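Local coordinates for protein alcohol dehydrogenase YqhD (Escherichia coli, PDB 4QGS) that reduces a broad range of short-chain aldehydes, including toxic products of lipid peroxidation, to alcohols with NADPH as cofactor and a bound zinc ion, at residues A116-Y121 / I138-M144; T216-A221 / G270-D274; A293-I298 / V350-L354. One frame throughout, in Å; residues are numbered along the deposited sequence.

Overall arrangement
The three contacts pose one problem, how irregular chain is fastened where helices begin, run or end, and solve it differently. Contact 1 joins the end of helix 106-119, in the cofactor-binding part, to the loop that feeds strand 144-148; partly buried, it uses one sound backbone hydrogen bond and a weak side-chain one beside small apolar groups. Contacts 2 and 3 lie in the helical C-terminal part, their centres about 25 Å apart, and share no helix or loop. Contact 2 pairs two loops near the surface through methyls, a proline ring and a water. Contact 3 is buried, presses a loop on helix 292-306 beside the zinc site, and likewise joins its segments through a water.

Contact 1: residues A116-Y121 / I138-M144; sequences AAAANY and IKSAIPM
A chi1 of -46° at Asn120 sets CG beside the backbone N, and its ND2 end stands over the peptide joining Ala141 to Ile142, the amide plane tilted against it. ND2 comes within 3.0 Å of Ala141 C, but Ile142 N, also a donor, is no partner; it gives a weak bond of 3.3 Å to Ser140 OG and weakly holds a water that donates to Ala141 O. With an alanine here, Ser140 OG and that water would probably lose their amide mate, leaving this edge of the loop freer to move. Ile142 N donates to Ala116 O over 2.9 Å, nearly straight at 159°, though the donor stands above the carbonyl plane. Ala141 CA adds a CA-H...O contact to the same oxygen. Ile142 CD1 presses tightly on Ala119 CB at 3.5 Å, Ile138 CD1 meets Ala117 CB at 3.6 Å, and Ile138 CG1 lies at the edge of the Tyr121 ring. Helix 106-119, NADP-binding at Gly106 and Ser107, is the main helix of the crossover from strand 99-104 to the neighbouring parallel strand 144-148. The chemistry implies that a carbonyl of the helix's last turn is spent on the returning chain, while small alanines probably let the backbones come this close.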
loop_
_atom_site.group_PDB
_atom_site.type_symbol
_atom_site.label_atom_id
_atom_site.label_comp_id
_atom_site.label_asym_id
_atom_site.label_seq_id
_atom_site.Cartn_x
_atom_site.Cartn_y
_atom_site.Cartn_z
ATOM N N ALA A 116 8.162 5.683 16.479
ATOM C CA ALA A 116 7.570 6.898 17.032
ATOM C C ALA A 116 6.629 6.614 18.206
ATOM O O ALA A 116 6.608 7.349 19.195
ATOM C CB ALA A 116 6.824 7.654 15.943
ATOM N N ALA A 117 5.840 5.553 18.089
ATOM C CA ALA A 117 4.873 5.220 19.129
ATOM C C ALA A 117 5.546 4.493 20.279
ATOM O O ALA A 117 5.326 4.814 21.450
ATOM C CB ALA A 117 3.753 4.378 18.559
ATOM N N ALA A 118 6.369 3.508 19.935
ATOM C CA ALA A 118 7.079 2.726 20.934
ATOM C C ALA A 118 7.880 3.621 21.867
ATOM O O ALA A 118 8.014 3.329 23.057
ATOM C CB ALA A 118 7.997 1.708 20.261
ATOM N N ALA A 119 8.398 4.716 21.324
ATOM C CA ALA A 119 9.309 5.573 22.064
ATOM C C ALA A 119 8.647 6.304 23.225
ATOM O O ALA A 119 9.272 6.518 24.251
ATOM C CB ALA A 119 9.958 6.558 21.114
ATOM N N ASN A 120 7.386 6.690 23.056
ATOM C CA ASN A 120 6.624 7.260 24.166
ATOM C C ASN A 120 5.710 6.257 24.861
ATOM O O ASN A 120 4.878 6.631 25.704
ATOM C CB ASN A 120 5.770 8.477 23.743
ATOM C CG ASN A 120 6.517 9.461 22.878
ATOM O OD1 ASN A 120 7.748 9.522 22.906
ATOM N ND2 ASN A 120 5.772 10.265 22.132
ATOM N N TYR A 121 5.855 4.982 24.520
ATOM C CA TYR A 121 5.224 3.942 25.329
ATOM C C TYR A 121 6.029 3.903 26.621
ATOM O O TYR A 121 7.244 4.133 26.598
ATOM C CB TYR A 121 5.226 2.583 24.632
ATOM C CG TYR A 121 3.880 2.215 24.028
ATOM C CD1 TYR A 121 3.159 1.103 24.461
ATOM C CD2 TYR A 121 3.316 3.021 23.050
ATOM C CE1 TYR A 121 1.928 0.798 23.907
ATOM C CE2 TYR A 121 2.090 2.734 22.495
ATOM C CZ TYR A 121 1.398 1.617 22.928
ATOM O OH TYR A 121 0.179 1.338 22.359
ATOM N N ILE A 138 -2.379 3.825 21.648
ATOM C CA ILE A 138 -1.353 4.848 21.502
ATOM C C ILE A 138 -1.933 6.221 21.852
ATOM O O ILE A 138 -2.927 6.654 21.269
ATOM C CB ILE A 138 -0.767 4.853 20.073
ATOM C CG1 ILE A 138 -0.007 3.545 19.813
ATOM C CG2 ILE A 138 0.154 6.053 19.868
ATOM C CD1 ILE A 138 0.298 3.268 18.345
ATOM N N LYS A 139 -1.315 6.890 22.824
ATOM C CA LYS A 139 -1.765 8.206 23.282
ATOM C C LYS A 139 -0.924 9.330 22.695
ATOM O O LYS A 139 -1.362 10.478 22.614
ATOM C CB LYS A 139 -1.720 8.297 24.814
ATOM C CG LYS A 139 -2.997 7.879 25.519
ATOM C CD LYS A 139 -3.254 6.402 25.369
ATOM C CE LYS A 139 -4.533 5.979 26.058
ATOM N NZ LYS A 139 -4.774 4.523 25.895
ATOM N N SER A 140 0.298 8.996 22.308
ATOM C CA SER A 140 1.238 9.989 21.820
ATOM C C SER A 140 2.351 9.302 21.062
ATOM O O SER A 140 2.606 8.113 21.254
ATOM C CB SER A 140 1.832 10.798 22.970
ATOM O OG SER A 140 2.814 10.032 23.651
ATOM N N ALA A 141 3.027 10.060 20.213
ATOM C CA ALA A 141 4.143 9.522 19.459
ATOM C C ALA A 141 5.142 10.632 19.180
ATOM O O ALA A 141 4.777 11.814 19.147
ATOM C CB ALA A 141 3.661 8.890 18.166
ATOM N N ILE A 142 6.402 10.255 19.007
ATOM C CA ILE A 142 7.404 11.195 18.526
ATOM C C ILE A 142 6.959 11.711 17.168
ATOM O O ILE A 142 6.555 10.925 16.309
ATOM C CB ILE A 142 8.781 10.547 18.419
ATOM C CG1 ILE A 142 9.236 10.079 19.795
ATOM C CG2 ILE A 142 9.810 11.516 17.808
ATOM C CD1 ILE A 142 10.664 9.704 19.832
ATOM N N PRO A 143 6.996 13.036 16.981
ATOM C CA PRO A 143 6.594 13.605 15.697
ATOM C C PRO A 143 7.429 13.010 14.576
ATOM O O PRO A 143 8.622 12.763 14.770
ATOM C CB PRO A 143 6.875 15.099 15.870
ATOM C CG PRO A 143 6.762 15.318 17.346
ATOM C CD PRO A 143 7.351 14.083 17.957
ATOM N N MET A 144 6.814 12.751 13.431
ATOM C CA MET A 144 7.572 12.190 12.322
ATOM C C MET A 144 7.057 12.702 10.992
ATOM O O MET A 144 5.888 13.045 10.854
ATOM C CB MET A 144 7.542 10.653 12.360
ATOM C CG MET A 144 6.164 10.039 12.206
ATOM S SD MET A 144 6.269 8.297 11.706
ATOM C CE MET A 144 6.935 8.498 10.052
HETATM O O HOH W 1 5.796 13.430 21.642
#

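Contact 2: residues T216-A221 / G270-D274; sequences TKPVDA and GVPQD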
loop_
_atom_site.group_PDB
_atom_site.type_symbol
_atom_site.label_atom_id
_atom_site.label_comp_id
_atom_site.label_asym_id
_atom_site.label_seq_id
_atom_site.Cartn_x
_atom_site.Cartn_y
_atom_site.Cartn_z
ATOM N N THR A 216 -17.830 -3.413 -5.565
ATOM C CA THR A 216 -18.392 -4.078 -4.406
ATOM C C THR A 216 -19.918 -4.144 -4.521
ATOM O O THR A 216 -20.454 -5.008 -5.209
ATOM C CB THR A 216 -17.995 -3.354 -3.103
ATOM O OG1 THR A 216 -18.348 -1.969 -3.204
ATOM C CG2 THR A 216 -16.490 -3.460 -2.867
ATOM N N LYS A 217 -20.595 -3.216 -3.850
ATOM C CA LYS A 217 -22.060 -3.146 -3.867
ATOM C C LYS A 217 -22.489 -1.698 -4.002
ATOM O O LYS A 217 -21.888 -0.829 -3.383
ATOM C CB LYS A 217 -22.665 -3.737 -2.586
ATOM C CG LYS A 217 -22.641 -5.241 -2.502
ATOM C CD LYS A 217 -23.132 -5.726 -1.140
ATOM C CE LYS A 217 -22.374 -5.060 0.002
ATOM N NZ LYS A 217 -22.801 -5.576 1.330
ATOM N N PRO A 218 -23.552 -1.433 -4.781
ATOM C CA PRO A 218 -23.991 -0.042 -4.934
ATOM C C PRO A 218 -24.664 0.488 -3.671
ATOM O O PRO A 218 -25.574 -0.145 -3.136
ATOM C CB PRO A 218 -24.972 -0.113 -6.103
ATOM C CG PRO A 218 -25.530 -1.499 -6.032
ATOM C CD PRO A 218 -24.398 -2.368 -5.545
ATOM N N VAL A 219 -24.189 1.626 -3.176
ATOM C CA VAL A 219 -24.792 2.262 -2.011
ATOM C C VAL A 219 -25.074 3.736 -2.287
ATOM O O VAL A 219 -25.297 4.515 -1.372
ATOM C CB VAL A 219 -23.905 2.142 -0.747
ATOM C CG1 VAL A 219 -23.751 0.683 -0.334
ATOM C CG2 VAL A 219 -22.537 2.795 -0.961
ATOM N N ASP A 220 -25.072 4.105 -3.567
ATOM C CA ASP A 220 -25.307 5.486 -4.022
ATOM C C ASP A 220 -24.390 6.495 -3.327
ATOM O O ASP A 220 -24.825 7.583 -2.924
ATOM C CB ASP A 220 -26.778 5.894 -3.813
ATOM C CG ASP A 220 -27.167 7.125 -4.624
ATOM O OD1 ASP A 220 -26.425 7.481 -5.566
ATOM O OD2 ASP A 220 -28.225 7.741 -4.333
ATOM N N ALA A 221 -23.125 6.123 -3.175
ATOM C CA ALA A 221 -22.095 7.038 -2.708
ATOM C C ALA A 221 -21.425 7.650 -3.935
ATOM O O ALA A 221 -20.383 7.172 -4.387
ATOM C CB ALA A 221 -21.089 6.314 -1.842
ATOM N N GLY A 270 -17.204 5.329 4.053
ATOM C CA GLY A 270 -18.644 5.154 3.950
ATOM C C GLY A 270 -19.147 4.201 2.877
ATOM O O GLY A 270 -20.337 4.236 2.529
ATOM N N VAL A 271 -18.264 3.348 2.354
ATOM C CA VAL A 271 -18.652 2.398 1.321
ATOM C C VAL A 271 -18.185 0.988 1.685
ATOM O O VAL A 271 -17.263 0.829 2.490
ATOM C CB VAL A 271 -18.086 2.798 -0.052
ATOM C CG1 VAL A 271 -18.687 4.146 -0.494
ATOM C CG2 VAL A 271 -16.586 2.885 -0.007
ATOM N N PRO A 272 -18.833 -0.036 1.108
ATOM C CA PRO A 272 -18.435 -1.416 1.418
ATOM C C PRO A 272 -17.021 -1.667 0.952
ATOM O O PRO A 272 -16.587 -1.073 -0.040
ATOM C CB PRO A 272 -19.430 -2.271 0.621
ATOM C CG PRO A 272 -20.576 -1.358 0.324
ATOM C CD PRO A 272 -19.981 0.007 0.188
ATOM N N GLN A 273 -16.289 -2.501 1.673
ATOM C CA GLN A 273 -14.933 -2.820 1.233
ATOM C C GLN A 273 -14.746 -4.314 1.206
ATOM O O GLN A 273 -15.285 -5.029 2.040
ATOM C CB GLN A 273 -13.905 -2.156 2.137
ATOM C CG GLN A 273 -13.999 -0.618 2.088
ATOM C CD GLN A 273 -12.899 0.073 2.840
ATOM O OE1 GLN A 273 -11.854 -0.513 3.119
ATOM N NE2 GLN A 273 -13.127 1.340 3.182
ATOM N N ASP A 274 -13.956 -4.771 0.242
ATOM C CA ASP A 274 -13.809 -6.190 -0.037
ATOM C C ASP A 274 -12.557 -6.719 0.669
ATOM O O ASP A 274 -12.633 -7.218 1.791
ATOM C CB ASP A 274 -13.754 -6.388 -1.557
ATOM C CG ASP A 274 -13.677 -7.857 -1.975
ATOM O OD1 ASP A 274 -13.449 -8.718 -1.115
ATOM O OD2 ASP A 274 -13.837 -8.121 -3.185
HETATM O O HOH W 2 -17.693 0.467 -2.290
#
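Thr216 bears on Pro272 through its whole short side chain. Its CB stands 4.1 Å from both Pro272 O and Pro272 CB. Beyond it the chain forks: a chi1 of 54° puts OG1 between the backbone N and the carbonyl carbon, and CG2 beside the N. OG1 passes 4.0 Å from Pro272 CB and lies 2.7 Å from a water that also sits in hydrogen-bonding range of Pro272 O. CG2, the other tip, rests 3.7 Å from that same carbonyl oxygen and touches Asp274 CB. The proline ring has two further neighbours. The Lys217 side chain crosses it obliquely, CE 4.1 Å from Pro272 CB, and in the conformer given here Val219 CG1 comes up to Pro272 CG at 3.8 Å. Ala221 CB packs on Val271 CG1 at 3.5 Å. The loops thus meet through methyls and a ring, and polar linkage is left to the water. The Asp274 carboxylate finds its partners outside the two loops: OD2 in a salt bridge with Lys311, OD1 with the backbone N of Ala276. The pair lies in the helical C-terminal part of this iron-containing alcohol dehydrogenase, where one loop leads into helix 222-244 and the other into helix 276-288, which carries the zinc ligand His278.

Contact 3: residues A293-I298 / V350-L354; sequences AQTLAI and VPTHL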
loop_
_atom_site.group_PDB
_atom_site.type_symbol
_atom_site.label_atom_id
_atom_site.label_comp_id
_atom_site.label_asym_id
_atom_site.label_seq_id
_atom_site.Cartn_x
_atom_site.Cartn_y
_atom_site.Cartn_z
ATOM N N ALA A 293 2.014 -7.339 -5.856
ATOM C CA ALA A 293 1.152 -6.960 -6.974
ATOM C C ALA A 293 0.896 -8.109 -7.941
ATOM O O ALA A 293 -0.172 -8.173 -8.551
ATOM C CB ALA A 293 1.748 -5.778 -7.728
ATOM N N GLN A 294 1.873 -9.009 -8.094
ATOM C CA GLN A 294 1.669 -10.184 -8.944
ATOM C C GLN A 294 0.542 -11.043 -8.388
ATOM O O GLN A 294 -0.297 -11.544 -9.142
ATOM C CB GLN A 294 2.964 -11.013 -9.061
ATOM C CG GLN A 294 4.074 -10.281 -9.779
ATOM C CD GLN A 294 5.423 -10.993 -9.658
ATOM O OE1 GLN A 294 5.628 -11.827 -8.768
ATOM N NE2 GLN A 294 6.353 -10.648 -10.547
ATOM N N THR A 295 0.497 -11.197 -7.071
ATOM C CA THR A 295 -0.556 -12.032 -6.488
ATOM C C THR A 295 -1.930 -11.392 -6.701
ATOM O O THR A 295 -2.930 -12.100 -6.865
ATOM C CB THR A 295 -0.340 -12.286 -4.988
ATOM O OG1 THR A 295 -0.605 -11.086 -4.244
ATOM C CG2 THR A 295 1.103 -12.780 -4.732
ATOM N N LEU A 296 -1.983 -10.060 -6.703
ATOM C CA LEU A 296 -3.255 -9.363 -6.926
ATOM C C LEU A 296 -3.730 -9.496 -8.368
ATOM O O LEU A 296 -4.930 -9.646 -8.627
ATOM C CB LEU A 296 -3.134 -7.869 -6.555
ATOM C CG LEU A 296 -2.616 -7.551 -5.149
ATOM C CD1 LEU A 296 -2.513 -6.017 -4.936
ATOM C CD2 LEU A 296 -3.462 -8.188 -4.054
ATOM N N ALA A 297 -2.797 -9.413 -9.308
ATOM C CA ALA A 297 -3.126 -9.510 -10.722
ATOM C C ALA A 297 -3.651 -10.904 -11.045
ATOM O O ALA A 297 -4.516 -11.070 -11.906
ATOM C CB ALA A 297 -1.914 -9.191 -11.573
ATOM N N ILE A 298 -3.129 -11.904 -10.344
ATOM C CA ILE A 298 -3.616 -13.261 -10.515
ATOM C C ILE A 298 -5.028 -13.427 -9.934
ATOM O O ILE A 298 -5.942 -13.910 -10.608
ATOM C CB ILE A 298 -2.674 -14.296 -9.837
ATOM C CG1 ILE A 298 -1.304 -14.341 -10.537
ATOM C CG2 ILE A 298 -3.313 -15.690 -9.812
ATOM C CD1 ILE A 298 -0.240 -14.962 -9.683
ATOM N N VAL A 350 2.715 -7.684 -15.920
ATOM C CA VAL A 350 2.334 -8.436 -14.724
ATOM C C VAL A 350 1.337 -9.546 -15.070
ATOM O O VAL A 350 0.134 -9.305 -15.143
ATOM C CB VAL A 350 1.694 -7.532 -13.633
ATOM C CG1 VAL A 350 1.570 -8.307 -12.322
ATOM C CG2 VAL A 350 2.519 -6.253 -13.432
ATOM N N PRO A 351 1.839 -10.765 -15.300
ATOM C CA PRO A 351 1.013 -11.909 -15.713
ATOM C C PRO A 351 -0.080 -12.272 -14.719
ATOM O O PRO A 351 0.080 -12.074 -13.511
ATOM C CB PRO A 351 2.035 -13.055 -15.827
ATOM C CG PRO A 351 3.320 -12.382 -16.091
ATOM C CD PRO A 351 3.276 -11.092 -15.311
ATOM N N THR A 352 -1.172 -12.842 -15.215
ATOM C CA THR A 352 -2.349 -13.035 -14.372
ATOM C C THR A 352 -2.788 -14.483 -14.134
ATOM O O THR A 352 -3.869 -14.710 -13.630
ATOM C CB THR A 352 -3.551 -12.269 -14.959
ATOM O OG1 THR A 352 -3.862 -12.802 -16.251
ATOM C CG2 THR A 352 -3.232 -10.771 -15.085
ATOM N N HIS A 353 -1.952 -15.465 -14.472
ATOM C CA HIS A 353 -2.263 -16.858 -14.157
ATOM C C HIS A 353 -1.129 -17.508 -13.358
ATOM O O HIS A 353 0.041 -17.169 -13.555
ATOM C CB HIS A 353 -2.523 -17.667 -15.443
ATOM C CG HIS A 353 -3.712 -17.197 -16.231
ATOM N ND1 HIS A 353 -3.610 -16.303 -17.275
ATOM C CD2 HIS A 353 -5.029 -17.496 -16.120
ATOM C CE1 HIS A 353 -4.811 -16.068 -17.771
ATOM N NE2 HIS A 353 -5.691 -16.781 -17.090
ATOM N N LEU A 354 -1.480 -18.438 -12.470
ATOM C CA LEU A 354 -0.485 -19.146 -11.664
ATOM C C LEU A 354 0.545 -19.812 -12.566
ATOM O O LEU A 354 1.735 -19.786 -12.275
ATOM C CB LEU A 354 -1.143 -20.189 -10.754
ATOM C CG LEU A 354 -1.982 -19.598 -9.618
ATOM C CD1 LEU A 354 -2.790 -20.693 -8.916
ATOM C CD2 LEU A 354 -1.077 -18.904 -8.625
HETATM O O HOH W 3 -6.409 -15.480 -12.839
#
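Thr352 O is held by two groups at once: a water donates to it at 2.8 Å, and Ile298 CA sends a CA-H...O contact of 3.4 Å, well aligned at 160°. The same water gives its other proton to Ile298 O at 2.8 Å and so ties the loop to the helix, between which there is no direct hydrogen bond. One residue back, Ala297 O is covered by Thr352 CB and CG2, both 3.4 Å away. This carbonyl is buried with no polar partner in the model. With chi1 of Thr352 at 63°, CG2 lies anti to the carbonyl carbon of its own residue and over Ala297 O, while OG1 bonds to Arg342 NH2. Helix 292-306 starts at the zinc ligand His292 in the helical C-terminal domain of this family, and residues 350-354, just after helix 330-347, lie across its first turns. Leu296 points away from that loop and touches Asp205 and His278, two more ligands of the zinc ion. Toward the start of the helix, Val350 CG1 meets Ala297 CB at 3.7 Å and brushes Gln294 CA and CG. At the far end, Ile298 and Leu354 cross at about a right angle, with Ile298 CG2 4.1 Å from Leu354 CD2; Tyr357 also touches Ile298, and its OH donates to Pro351 O.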